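Local atomic coordinates of apical membrane antigen AMA1 (Toxoplasma gondii ME49, PDB entry 4YIV), a protein that plays an important part in host cell invasion as a component of the moving junction, a ring formed between the parasite's apical tip and the host cell membrane. Residues Q43-D48 with S214-E219; T255-V260 with F302-T307; F23-R26 with H31-Q34; S130-R135 with K164-H169. All coordinates share one frame; numbering follows the deposited sequence.

How the contacts relate
The four contacts are spread through a fragment of the AMA1 ectodomain built around two five-stranded antiparallel sheets with the same strand order. Contact 4 borders the sheet containing strand 167-170, and contact 2 lies across the other sheet; their centres are about 35 Å apart, on opposite sides of the chain's centre. The nearest atoms of contacts 1 and 4 are about 5 Å apart, those of contacts 1 and 3 about 6 Å, and those of contacts 2 and 3 about 11 Å. Metals mark three of them: cobalt at Asp44 in contact 1, cobalt at Glu25 and His31 in contact 3, and a cadmium about 5 Å from the side chain of Arg166 in contact 4.

Contact 1 of 4, residues Q43-D48 with S214-E219; sequences QDKEVD and SAYVGE. With CO (cobalt (II) ion), chain G.
Gln43 and Lys45, alternate residues of strand 43-47, reach Tyr216 of the 3-10 turn 215-218, while the backbones stay well apart, with Gln43 CA 10.4 Å from Ser214 CA. NE2 of Gln43 sits over one face of the phenol, toward the rim, 3.4 Å from Tyr216 CE2. Amide and ring planes are 81° apart, so the amide stands nearly upright on the ring. Lys45 and Tyr216 approach each other from opposite directions; bends at chi2 (-72°) and chi4 (50°) steer the lysine so that NZ comes 2.7 Å from Tyr216 OH, at an angle too poor for a hydrogen bond. Glu54 explains this convergence: its carboxylate takes hydrogen bonds from Gln43 NE2 and Tyr216 OH and forms a salt bridge with Lys45. Tyr216 OH also bonds to Arg156. Within 214-219, Ser214 OG accepts from Tyr216 N at 3.0 Å. Asp44 points elsewhere and binds a cobalt ion through OD1 at 2.3 Å, with His292 as a further ligand; water 1, also on the metal, donates to Gln43 O at 2.7 Å. Strand 43-47 pairs with 50-54 as a two-stranded antiparallel hairpin, whose Glu54 holds Tyr216 of the 3-10 turn, just after the ST turn at Ser214.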
loop_
_atom_site.group_PDB
_atom_site.type_symbol
_atom_site.label_atom_id
_atom_site.label_comp_id
_atom_site.label_asym_id
_atom_site.label_seq_id
_atom_site.Cartn_x
_atom_site.Cartn_y
_atom_site.Cartn_z
ATOM N N GLN A 43 3.545 -11.093 10.633
ATOM C CA GLN A 43 3.655 -12.518 10.988
ATOM C C GLN A 43 5.077 -12.945 11.326
ATOM O O GLN A 43 6.039 -12.176 11.203
ATOM C CB GLN A 43 3.114 -13.407 9.833
ATOM C CG GLN A 43 1.584 -13.529 9.873
ATOM C CD GLN A 43 0.890 -13.995 8.585
ATOM O OE1 GLN A 43 -0.332 -13.921 8.502
ATOM N NE2 GLN A 43 1.644 -14.458 7.594
ATOM N N ASP A 44 5.214 -14.210 11.715
ATOM C CA ASP A 44 6.516 -14.776 12.027
ATOM C C ASP A 44 6.517 -16.210 11.563
ATOM O O ASP A 44 5.543 -16.926 11.801
ATOM C CB ASP A 44 6.818 -14.723 13.526
ATOM C CG ASP A 44 6.672 -13.326 14.102
ATOM O OD1 ASP A 44 5.532 -12.962 14.451
ATOM O OD2 ASP A 44 7.704 -12.621 14.167
ATOM N N LYS A 45 7.593 -16.638 10.924
ATOM C CA LYS A 45 7.670 -18.002 10.419
ATOM C C LYS A 45 9.067 -18.518 10.636
ATOM O O LYS A 45 10.022 -17.751 10.622
ATOM C CB LYS A 45 7.313 -18.074 8.939
ATOM C CG LYS A 45 5.901 -17.606 8.612
ATOM C CD LYS A 45 4.888 -18.615 9.094
ATOM C CE LYS A 45 3.470 -18.142 8.945
ATOM N NZ LYS A 45 3.172 -17.642 7.612
ATOM N N GLU A 46 9.171 -19.821 10.848
ATOM C CA GLU A 46 10.436 -20.485 11.130
ATOM C C GLU A 46 11.193 -20.993 9.907
ATOM O O GLU A 46 10.635 -21.689 9.054
ATOM C CB GLU A 46 10.138 -21.650 12.084
ATOM C CG GLU A 46 11.375 -22.255 12.686
ATOM C CD GLU A 46 11.046 -23.462 13.531
ATOM O OE1 GLU A 46 10.075 -23.382 14.329
ATOM O OE2 GLU A 46 11.735 -24.492 13.366
ATOM N N VAL A 47 12.458 -20.605 9.814
ATOM C CA VAL A 47 13.409 -21.159 8.862
ATOM C C VAL A 47 14.693 -21.538 9.588
ATOM O O VAL A 47 15.263 -20.691 10.276
ATOM C CB VAL A 47 13.751 -20.145 7.765
ATOM C CG1 VAL A 47 14.646 -20.761 6.694
ATOM C CG2 VAL A 47 12.460 -19.577 7.157
ATOM N N ASP A 48 15.186 -22.768 9.413
ATOM C CA ASP A 48 16.452 -23.171 10.074
ATOM C C ASP A 48 16.377 -22.964 11.582
ATOM O O ASP A 48 17.353 -22.540 12.217
ATOM C CB ASP A 48 17.635 -22.371 9.554
ATOM C CG ASP A 48 17.822 -22.484 8.049
ATOM O OD1 ASP A 48 17.788 -23.614 7.524
ATOM O OD2 ASP A 48 18.059 -21.442 7.400
ATOM N N SER A 214 2.887 -8.138 0.502
ATOM C CA SER A 214 3.232 -9.409 1.112
ATOM C C SER A 214 2.753 -10.536 0.194
ATOM O O SER A 214 1.868 -10.341 -0.659
ATOM C CB SER A 214 2.616 -9.557 2.507
ATOM O OG SER A 214 1.376 -10.199 2.479
ATOM N N ALA A 215 3.311 -11.728 0.374
ATOM C CA ALA A 215 2.856 -12.884 -0.399
ATOM C C ALA A 215 1.415 -13.200 -0.129
ATOM O O ALA A 215 0.771 -13.863 -0.964
ATOM C CB ALA A 215 3.690 -14.106 -0.115
ATOM N N TYR A 216 0.891 -12.748 1.006
ATOM C CA TYR A 216 -0.457 -13.141 1.393
ATOM C C TYR A 216 -1.553 -12.360 0.638
ATOM O O TYR A 216 -2.751 -12.702 0.720
ATOM C CB TYR A 216 -0.619 -13.034 2.927
ATOM C CG TYR A 216 0.332 -14.024 3.558
ATOM C CD1 TYR A 216 -0.061 -15.347 3.750
ATOM C CD2 TYR A 216 1.662 -13.683 3.825
ATOM C CE1 TYR A 216 0.816 -16.299 4.233
ATOM C CE2 TYR A 216 2.552 -14.634 4.303
ATOM C CZ TYR A 216 2.115 -15.947 4.510
ATOM O OH TYR A 216 2.965 -16.935 4.979
ATOM N N VAL A 217 -1.158 -11.335 -0.112
ATOM C CA VAL A 217 -2.061 -10.751 -1.120
ATOM C C VAL A 217 -2.514 -11.876 -2.088
ATOM O O VAL A 217 -3.572 -11.814 -2.711
ATOM C CB VAL A 217 -1.389 -9.628 -1.896
ATOM C CG1 VAL A 217 -2.313 -9.064 -2.991
ATOM C CG2 VAL A 217 -0.961 -8.472 -0.951
ATOM N N GLY A 218 -1.657 -12.867 -2.250
ATOM C CA GLY A 218 -1.880 -13.932 -3.194
ATOM C C GLY A 218 -2.675 -15.118 -2.698
ATOM O O GLY A 218 -2.943 -16.021 -3.481
ATOM N N GLU A 219 -3.013 -15.154 -1.410
ATOM C CA GLU A 219 -3.758 -16.308 -0.849
ATOM C C GLU A 219 -5.156 -16.424 -1.485
ATOM O O GLU A 219 -5.613 -17.513 -1.855
ATOM C CB GLU A 219 -3.898 -16.182 0.689
ATOM C CG GLU A 219 -4.612 -17.402 1.355
ATOM C CD GLU A 219 -4.452 -17.455 2.877
ATOM O OE1 GLU A 219 -4.927 -18.430 3.489
ATOM O OE2 GLU A 219 -3.842 -16.548 3.464
HETATM CO CO CO G . 5.909 -10.845 15.248
HETATM O O HOH W 1 6.111 -10.116 13.012
#

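Contact 2 of 4, residues T255-V260 with F302-T307; sequences TVIERV and FYYVDT
Ile257 and Tyr304 cross at about a right angle, with the methyl CG2 of the isoleucine set beyond the phenol end of the ring, near its plane. Ile257 CG2 lies 3.3 Å from Tyr304 OH, and Ile257 CD1 is 3.8 Å from the same oxygen, so two branches of the isoleucine meet the hydroxyl. Tyr304 gets there although its CB leaves the backbone away from strand 256-259: chi1 of 68° puts CG between the backbone N and the carbonyl carbon, and the long ring does the reaching. Both strands belong to the five-stranded antiparallel sheet of a PAN-type domain, where 311-316 runs between them and bonds to each; the side chains therefore meet across an intervening strand. Tyr304 also rests on Lys312 of that strand. The second pair, Val260 and Tyr303, crosses obliquely. Here Val260 CG2 approaches the ring edge near its plane, 3.7 Å from Tyr303 CD2 and 3.8 Å from Tyr303 CE2. Tyr303, the neighbour of Tyr304 along the strand, carries its ring to the other side, CG anti to the backbone N (chi1 174°). There helix 263-272 adds Lys263 and Cys266 against Tyr303, and Gln265 and Lys269 against Val260.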
loop_
_atom_site.group_PDB
_atom_site.type_symbol
_atom_site.label_atom_id
_atom_site.label_comp_id
_atom_site.label_asym_id
_atom_site.label_seq_id
_atom_site.Cartn_x
_atom_site.Cartn_y
_atom_site.Cartn_z
ATOM N N THR A 255 -7.449 15.220 14.039
ATOM C CA THR A 255 -6.934 15.336 12.679
ATOM C C THR A 255 -5.713 16.245 12.580
ATOM O O THR A 255 -5.654 17.317 13.159
ATOM C CB THR A 255 -8.047 15.842 11.725
ATOM O OG1 THR A 255 -9.097 14.864 11.731
ATOM C CG2 THR A 255 -7.499 16.014 10.305
ATOM N N VAL A 256 -4.704 15.779 11.858
ATOM C CA VAL A 256 -3.566 16.570 11.537
ATOM C C VAL A 256 -3.873 17.276 10.220
ATOM O O VAL A 256 -4.169 16.618 9.214
ATOM C CB VAL A 256 -2.276 15.691 11.410
ATOM C CG1 VAL A 256 -1.087 16.521 10.982
ATOM C CG2 VAL A 256 -1.982 14.972 12.737
ATOM N N ILE A 257 -3.742 18.596 10.205
ATOM C CA ILE A 257 -3.889 19.379 8.969
ATOM C C ILE A 257 -2.588 20.082 8.629
ATOM O O ILE A 257 -2.061 20.808 9.453
ATOM C CB ILE A 257 -5.028 20.440 9.101
ATOM C CG1 ILE A 257 -6.368 19.756 9.362
ATOM C CG2 ILE A 257 -5.088 21.335 7.846
ATOM C CD1 ILE A 257 -7.502 20.693 9.668
ATOM N N GLU A 258 -2.059 19.864 7.428
ATOM C CA GLU A 258 -0.822 20.505 7.024
ATOM C C GLU A 258 -0.907 21.117 5.630
ATOM O O GLU A 258 -1.619 20.610 4.749
ATOM C CB GLU A 258 0.329 19.480 7.104
ATOM C CG GLU A 258 0.520 18.995 8.541
ATOM C CD GLU A 258 1.449 17.794 8.681
ATOM O OE1 GLU A 258 1.768 17.158 7.647
ATOM O OE2 GLU A 258 1.843 17.494 9.847
ATOM N N ARG A 259 -0.189 22.223 5.429
ATOM C CA ARG A 259 -0.105 22.835 4.106
ATOM C C ARG A 259 0.664 21.937 3.133
ATOM O O ARG A 259 1.671 21.337 3.492
ATOM C CB ARG A 259 0.567 24.206 4.192
ATOM C CG ARG A 259 -0.247 25.233 4.973
ATOM C CD ARG A 259 -0.024 26.653 4.470
ATOM N NE ARG A 259 -0.864 27.580 5.222
ATOM C CZ ARG A 259 -0.541 28.096 6.403
ATOM N NH1 ARG A 259 -1.380 28.924 7.022
ATOM N NH2 ARG A 259 0.623 27.790 6.965
ATOM N N VAL A 260 0.185 21.832 1.898
ATOM C CA VAL A 260 0.948 21.156 0.858
ATOM C C VAL A 260 0.941 22.000 -0.402
ATOM O O VAL A 260 0.027 22.790 -0.615
ATOM C CB VAL A 260 0.376 19.747 0.559
ATOM C CG1 VAL A 260 0.503 18.882 1.783
ATOM C CG2 VAL A 260 -1.099 19.838 0.123
ATOM N N PHE A 302 -6.974 13.479 2.952
ATOM C CA PHE A 302 -7.350 14.151 1.708
ATOM C C PHE A 302 -6.750 15.506 1.515
ATOM O O PHE A 302 -6.463 16.258 2.449
ATOM C CB PHE A 302 -8.884 14.264 1.569
ATOM C CG PHE A 302 -9.589 14.943 2.730
ATOM C CD1 PHE A 302 -9.726 16.334 2.785
ATOM C CD2 PHE A 302 -10.142 14.176 3.758
ATOM C CE1 PHE A 302 -10.421 16.939 3.854
ATOM C CE2 PHE A 302 -10.844 14.770 4.809
ATOM C CZ PHE A 302 -10.979 16.151 4.851
ATOM N N TYR A 303 -6.536 15.777 0.238
ATOM C CA TYR A 303 -6.202 17.084 -0.230
ATOM C C TYR A 303 -7.479 17.906 -0.354
ATOM O O TYR A 303 -8.518 17.387 -0.764
ATOM C CB TYR A 303 -5.505 16.969 -1.559
ATOM C CG TYR A 303 -5.248 18.292 -2.171
ATOM C CD1 TYR A 303 -6.207 18.885 -2.977
ATOM C CD2 TYR A 303 -4.058 18.959 -1.950
ATOM C CE1 TYR A 303 -5.994 20.099 -3.541
ATOM C CE2 TYR A 303 -3.839 20.195 -2.511
ATOM C CZ TYR A 303 -4.818 20.748 -3.319
ATOM O OH TYR A 303 -4.653 21.971 -3.912
ATOM N N TYR A 304 -7.409 19.176 0.028
ATOM C CA TYR A 304 -8.518 20.102 -0.162
ATOM C C TYR A 304 -7.939 21.503 -0.213
ATOM O O TYR A 304 -6.753 21.691 0.010
ATOM C CB TYR A 304 -9.565 19.980 0.948
ATOM C CG TYR A 304 -9.094 20.447 2.320
ATOM C CD1 TYR A 304 -8.200 19.693 3.068
ATOM C CD2 TYR A 304 -9.550 21.632 2.854
ATOM C CE1 TYR A 304 -7.771 20.117 4.308
ATOM C CE2 TYR A 304 -9.138 22.072 4.093
ATOM C CZ TYR A 304 -8.251 21.317 4.822
ATOM O OH TYR A 304 -7.847 21.762 6.060
ATOM N N VAL A 305 -8.791 22.475 -0.523
ATOM C CA VAL A 305 -8.373 23.855 -0.646
ATOM C C VAL A 305 -9.100 24.646 0.424
ATOM O O VAL A 305 -10.323 24.596 0.531
ATOM C CB VAL A 305 -8.670 24.419 -2.034
ATOM C CG1 VAL A 305 -8.282 25.897 -2.100
ATOM C CG2 VAL A 305 -7.904 23.626 -3.079
ATOM N N ASP A 306 -8.319 25.312 1.258
ATOM C CA ASP A 306 -8.848 26.058 2.384
ATOM C C ASP A 306 -9.560 27.311 1.845
ATOM O O ASP A 306 -9.332 27.718 0.704
ATOM C CB ASP A 306 -7.706 26.424 3.339
ATOM C CG ASP A 306 -8.190 26.827 4.718
ATOM O OD1 ASP A 306 -9.039 26.108 5.306
ATOM O OD2 ASP A 306 -7.701 27.872 5.212
ATOM N N THR A 307 -10.423 27.909 2.661
ATOM C CA THR A 307 -11.187 29.090 2.252
ATOM C C THR A 307 -10.262 30.198 1.729
ATOM O O THR A 307 -10.650 31.006 0.883
ATOM C CB THR A 307 -12.031 29.629 3.422
ATOM O OG1 THR A 307 -11.158 30.077 4.467
ATOM C CG2 THR A 307 -12.964 28.539 3.971
#

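Contact 3 of 4, residues F23-R26 with H31-Q34; sequences FMER and HHHQ. With CO (cobalt (II) ion), chain I; NAG (2-acetamido-2-deoxy-beta-D-glucopyranose), chain B.
Glu25 and His31 meet at a cobalt ion, which Glu25 OE1 binds at 2.2 Å. His31 NE2 is the second protein ligand; its modelled distance of 1.7 Å to the cobalt is implausibly short, so the local geometry is doubtful. His32 also lines the site, its NE2 2.8 Å from the cobalt, too long for a firm bond; waters 2, 3 and 4 are the other modelled ligands. Carboxylate and His31 ring are turned 65° apart, with OE1 at the ring's edge, near its plane. The hydrogen bonding belongs to His32: in one of its two conformers, so the bond is tentative, His32 NE2 donates to Glu25 OE1 (2.8 Å, 141°). That oxygen lies in the imidazole plane, yet is met from above the carboxylate plane, and would then serve metal and imidazole together. Van der Waals contact comes from the glycan: His31 CB lies 3.4 Å from NAG O5, while Asn28 takes a hydrogen bond from His31 N. The contact closes a short turn after helix 18-25. Its Phe23 and Met24 pack on Leu323 of strand 322-326, Lys227 of helix 224-227 makes weak hydrogen bonds to Glu25 and His32, and His33 is tied to Leu58 and Cys59.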
loop_
_atom_site.group_PDB
_atom_site.type_symbol
_atom_site.label_atom_id
_atom_site.label_comp_id
_atom_site.label_asym_id
_atom_site.label_seq_id
_atom_site.Cartn_x
_atom_site.Cartn_y
_atom_site.Cartn_z
ATOM N N PHE A 23 -18.914 -0.662 -1.069
ATOM C CA PHE A 23 -17.939 0.257 -1.633
ATOM C C PHE A 23 -17.070 0.838 -0.528
ATOM O O PHE A 23 -15.838 0.853 -0.646
ATOM C CB PHE A 23 -18.634 1.371 -2.413
ATOM C CG PHE A 23 -17.730 2.518 -2.793
ATOM C CD1 PHE A 23 -16.877 2.431 -3.883
ATOM C CD2 PHE A 23 -17.744 3.686 -2.051
ATOM C CE1 PHE A 23 -16.045 3.492 -4.220
ATOM C CE2 PHE A 23 -16.928 4.758 -2.381
ATOM C CZ PHE A 23 -16.075 4.665 -3.460
ATOM N N MET A 24 -17.700 1.285 0.555
ATOM C CA MET A 24 -16.967 1.903 1.657
ATOM C C MET A 24 -16.060 0.939 2.404
ATOM O O MET A 24 -15.078 1.375 3.021
ATOM C CB MET A 24 -17.923 2.537 2.655
ATOM C CG MET A 24 -18.636 3.769 2.139
ATOM S SD MET A 24 -17.560 5.107 1.601
ATOM C CE MET A 24 -16.800 5.528 3.167
ATOM N N GLU A 25 -16.394 -0.352 2.381
ATOM C CA GLU A 25 -15.553 -1.390 2.990
ATOM C C GLU A 25 -14.096 -1.356 2.486
ATOM O O GLU A 25 -13.158 -1.609 3.239
ATOM C CB GLU A 25 -16.142 -2.781 2.707
ATOM C CG GLU A 25 -17.070 -3.314 3.785
ATOM C CD GLU A 25 -16.366 -4.211 4.805
ATOM O OE1 GLU A 25 -15.836 -5.271 4.423
ATOM O OE2 GLU A 25 -16.362 -3.875 6.005
ATOM N N ARG A 26 -13.899 -0.999 1.226
ATOM C CA ARG A 26 -12.566 -1.057 0.651
ATOM C C ARG A 26 -11.593 -0.116 1.348
ATOM O O ARG A 26 -10.372 -0.233 1.160
ATOM C CB ARG A 26 -12.614 -0.755 -0.845
ATOM C CG ARG A 26 -12.846 0.665 -1.197
ATOM C CD ARG A 26 -13.136 0.843 -2.681
ATOM N NE ARG A 26 -14.106 -0.133 -3.165
ATOM C CZ ARG A 26 -14.478 -0.270 -4.434
ATOM N NH1 ARG A 26 -13.966 0.525 -5.382
ATOM N NH2 ARG A 26 -15.374 -1.204 -4.736
ATOM N N HIS A 31 -9.580 -3.965 8.624
ATOM C CA HIS A 31 -10.428 -5.096 8.267
ATOM C C HIS A 31 -9.795 -6.064 7.267
ATOM O O HIS A 31 -9.708 -7.245 7.494
ATOM C CB HIS A 31 -11.783 -4.576 7.739
ATOM C CG HIS A 31 -12.786 -5.655 7.465
ATOM N ND1 HIS A 31 -12.867 -6.803 8.222
ATOM C CD2 HIS A 31 -13.769 -5.747 6.536
ATOM C CE1 HIS A 31 -13.839 -7.569 7.761
ATOM N NE2 HIS A 31 -14.403 -6.951 6.736
ATOM N N HIS A 32 -9.340 -5.543 6.151
ATOM C CA HIS A 32 -8.867 -6.340 5.037
ATOM C C HIS A 32 -7.339 -6.463 5.010
ATOM O O HIS A 32 -6.774 -7.531 4.907
ATOM C CB HIS A 32 -9.404 -5.680 3.769
ATOM C CG HIS A 32 -10.869 -5.430 3.832
ATOM N ND1 HIS A 32 -11.470 -4.289 3.347
ATOM C CD2 HIS A 32 -11.862 -6.193 4.344
ATOM C CE1 HIS A 32 -12.768 -4.365 3.553
ATOM N NE2 HIS A 32 -13.033 -5.516 4.135
ATOM N N HIS A 33 -6.668 -5.321 5.112
ATOM C CA HIS A 33 -5.200 -5.382 4.986
ATOM C C HIS A 33 -4.553 -6.064 6.207
ATOM O O HIS A 33 -3.731 -6.968 6.054
ATOM C CB HIS A 33 -4.583 -3.975 4.781
ATOM C CG HIS A 33 -3.082 -3.994 4.652
ATOM N ND1 HIS A 33 -2.437 -4.579 3.583
ATOM C CD2 HIS A 33 -2.102 -3.501 5.457
ATOM C CE1 HIS A 33 -1.127 -4.451 3.737
ATOM N NE2 HIS A 33 -0.898 -3.802 4.866
ATOM N N GLN A 34 -4.909 -5.580 7.401
ATOM C CA GLN A 34 -4.657 -6.270 8.676
ATOM C C GLN A 34 -3.186 -6.328 9.128
ATOM O O GLN A 34 -2.826 -7.136 9.985
ATOM C CB GLN A 34 -5.216 -7.703 8.622
ATOM C CG GLN A 34 -6.703 -7.745 8.578
ATOM C CD GLN A 34 -7.212 -9.163 8.531
ATOM O OE1 GLN A 34 -7.429 -9.717 7.464
ATOM N NE2 GLN A 34 -7.376 -9.766 9.700
HETATM CO CO CO I . -15.067 -7.206 5.171
HETATM C C1 NAG B . -13.171 -1.496 10.365
HETATM C C2 NAG B . -14.405 -1.133 11.188
HETATM C C3 NAG B . -14.233 -1.523 12.648
HETATM C C4 NAG B . -13.815 -2.982 12.747
HETATM C C5 NAG B . -12.572 -3.225 11.901
HETATM C C6 NAG B . -12.146 -4.687 11.972
HETATM C C7 NAG B . -15.323 0.799 10.043
HETATM C C8 NAG B . -15.405 2.296 9.998
HETATM N N2 NAG B . -14.670 0.289 11.083
HETATM O O3 NAG B . -15.468 -1.329 13.346
HETATM O O4 NAG B . -13.540 -3.311 14.113
HETATM O O5 NAG B . -12.822 -2.871 10.541
HETATM O O6 NAG B . -13.136 -5.505 11.339
HETATM O O7 NAG B . -15.824 0.095 9.181
HETATM O O HOH W 2 -17.107 -6.782 6.524
HETATM O O HOH W 3 -15.983 -8.888 6.017
HETATM O O HOH W 4 -14.142 -8.889 4.238
#

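Contact 4 of 4, residues S130-R135 with K164-H169; sequences STDLGR and KKRLCH
Asp132 and Arg166 form a side-on salt bridge in which two nitrogens of the guanidinium converge on one carboxylate oxygen. Arg166 NH2 donates to Asp132 OD2 at 3.0 Å and Arg166 NE to the same oxygen at 3.3 Å, the NH2 bond the straighter at 151°. Both reach OD2 from the same face of the carboxylate, well above its plane, while the oxygen lies near the guanidinium plane at its edge; the two flat groups are 39° apart. A bend at chi3 (82°) turns the end of the otherwise extended arginine toward the helix. The other carboxylate oxygen has a partner one helical turn on, where Arg135 NH1 makes a weak bond to Asp132 OD1 at 2.9 Å. The carboxylate therefore sits between two arginines, which would probably favour its charged form. Farther out, Arg166 NH1 bonds to Glu119, a ligand of the cadmium ion, and Met118 and Tyr161 pack against both Asp132 and Arg166. Asp132 is placed by the start of helix 132-141: Thr131 is the N-cap, and its OG1 accepts from Gly134 N at 3.0 Å. Behind the salt bridge, Cys168 is joined to Cys136 by a disulfide, a covalent tie between the same helix and strand. Arg166, with positive phi, and Leu167 both face Asp162, forming a G1 beta bulge where strand 167-170 leaves the turn after 159-162 in the five-stranded antiparallel sheet of a PAN-type domain.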
loop_
_atom_site.group_PDB
_atom_site.type_symbol
_atom_site.label_atom_id
_atom_site.label_comp_id
_atom_site.label_asym_id
_atom_site.label_seq_id
_atom_site.Cartn_x
_atom_site.Cartn_y
_atom_site.Cartn_z
ATOM N N SER A 130 -7.309 -13.654 -11.687
ATOM C CA SER A 130 -7.893 -13.025 -12.871
ATOM C C SER A 130 -7.272 -11.697 -13.316
ATOM O O SER A 130 -7.743 -11.110 -14.292
ATOM C CB SER A 130 -9.375 -12.801 -12.596
ATOM O OG SER A 130 -9.552 -11.621 -11.839
ATOM N N THR A 131 -6.261 -11.191 -12.595
ATOM C CA THR A 131 -5.592 -9.922 -12.956
ATOM C C THR A 131 -4.095 -10.135 -12.931
ATOM O O THR A 131 -3.601 -11.056 -12.273
ATOM C CB THR A 131 -5.937 -8.721 -12.027
ATOM O OG1 THR A 131 -5.339 -8.919 -10.719
ATOM C CG2 THR A 131 -7.428 -8.522 -11.913
ATOM N N ASP A 132 -3.358 -9.295 -13.655
ATOM C CA ASP A 132 -1.921 -9.518 -13.746
ATOM C C ASP A 132 -1.333 -9.276 -12.363
ATOM O O ASP A 132 -0.466 -10.033 -11.924
ATOM C CB ASP A 132 -1.261 -8.606 -14.793
ATOM C CG ASP A 132 -1.447 -9.136 -16.238
ATOM O OD1 ASP A 132 -1.871 -10.299 -16.410
ATOM O OD2 ASP A 132 -1.182 -8.391 -17.206
ATOM N N LEU A 133 -1.803 -8.234 -11.673
ATOM C CA LEU A 133 -1.279 -7.969 -10.326
ATOM C C LEU A 133 -1.548 -9.171 -9.410
ATOM O O LEU A 133 -0.683 -9.628 -8.639
ATOM C CB LEU A 133 -1.891 -6.704 -9.746
ATOM C CG LEU A 133 -1.453 -6.389 -8.286
ATOM C CD1 LEU A 133 0.062 -6.316 -8.133
ATOM C CD2 LEU A 133 -2.056 -5.054 -7.812
ATOM N N GLY A 134 -2.757 -9.707 -9.504
ATOM C CA GLY A 134 -3.088 -10.912 -8.769
ATOM C C GLY A 134 -2.261 -12.127 -9.108
ATOM O O GLY A 134 -1.985 -12.930 -8.226
ATOM N N ARG A 135 -1.868 -12.279 -10.377
ATOM C CA ARG A 135 -1.049 -13.401 -10.801
ATOM C C ARG A 135 0.326 -13.308 -10.154
ATOM O O ARG A 135 0.927 -14.327 -9.756
ATOM C CB ARG A 135 -0.900 -13.432 -12.328
ATOM C CG ARG A 135 -2.189 -13.809 -13.071
ATOM C CD ARG A 135 -1.993 -13.924 -14.600
ATOM N NE ARG A 135 -3.299 -14.309 -15.140
ATOM C CZ ARG A 135 -4.213 -13.463 -15.609
ATOM N NH1 ARG A 135 -3.954 -12.156 -15.733
ATOM N NH2 ARG A 135 -5.400 -13.947 -15.989
ATOM N N LYS A 164 4.983 -1.788 -15.414
ATOM C CA LYS A 164 5.489 -1.304 -16.697
ATOM C C LYS A 164 6.188 -2.426 -17.489
ATOM O O LYS A 164 5.836 -2.674 -18.634
ATOM C CB LYS A 164 6.443 -0.129 -16.481
ATOM C CG LYS A 164 6.871 0.571 -17.750
ATOM C CD LYS A 164 7.908 1.676 -17.446
ATOM C CE LYS A 164 8.663 2.111 -18.712
ATOM N NZ LYS A 164 9.653 3.214 -18.481
ATOM N N LYS A 165 7.157 -3.111 -16.885
ATOM C CA LYS A 165 7.843 -4.212 -17.545
ATOM C C LYS A 165 7.097 -5.531 -17.473
ATOM O O LYS A 165 7.481 -6.503 -18.120
ATOM C CB LYS A 165 9.225 -4.382 -16.947
ATOM C CG LYS A 165 10.066 -3.143 -17.087
ATOM C CD LYS A 165 11.462 -3.427 -16.684
ATOM C CE LYS A 165 12.362 -2.270 -17.016
ATOM N NZ LYS A 165 13.760 -2.626 -16.609
ATOM N N ARG A 166 6.013 -5.556 -16.698
ATOM C CA ARG A 166 5.269 -6.784 -16.425
ATOM C C ARG A 166 6.162 -7.896 -15.931
ATOM O O ARG A 166 6.183 -8.998 -16.503
ATOM C CB ARG A 166 4.484 -7.251 -17.673
ATOM C CG ARG A 166 3.354 -6.352 -17.986
ATOM C CD ARG A 166 2.569 -6.830 -19.200
ATOM N NE ARG A 166 1.603 -7.880 -18.897
ATOM C CZ ARG A 166 1.445 -9.004 -19.597
ATOM N NH1 ARG A 166 2.204 -9.262 -20.657
ATOM N NH2 ARG A 166 0.514 -9.888 -19.238
ATOM N N LEU A 167 6.874 -7.590 -14.837
ATOM C CA LEU A 167 7.803 -8.503 -14.172
ATOM C C LEU A 167 7.402 -8.624 -12.712
ATOM O O LEU A 167 7.133 -7.610 -12.075
ATOM C CB LEU A 167 9.243 -7.989 -14.244
ATOM C CG LEU A 167 9.859 -8.022 -15.632
ATOM C CD1 LEU A 167 11.240 -7.413 -15.565
ATOM C CD2 LEU A 167 9.901 -9.455 -16.152
ATOM N N CYS A 168 7.444 -9.847 -12.206
ATOM C CA CYS A 168 7.113 -10.162 -10.822
ATOM C C CYS A 168 8.406 -10.456 -10.048
ATOM O O CYS A 168 9.085 -11.460 -10.289
ATOM C CB CYS A 168 6.158 -11.352 -10.774
ATOM S SG CYS A 168 5.468 -11.674 -9.114
ATOM N N HIS A 169 8.767 -9.536 -9.165
ATOM C CA HIS A 169 9.930 -9.694 -8.288
ATOM C C HIS A 169 9.566 -10.326 -6.981
ATOM O O HIS A 169 8.689 -9.825 -6.300
ATOM C CB HIS A 169 10.562 -8.332 -7.959
ATOM C CG HIS A 169 11.139 -7.636 -9.151
ATOM N ND1 HIS A 169 12.452 -7.801 -9.536
ATOM C CD2 HIS A 169 10.587 -6.779 -10.038
ATOM C CE1 HIS A 169 12.679 -7.085 -10.622
ATOM N NE2 HIS A 169 11.565 -6.462 -10.949
#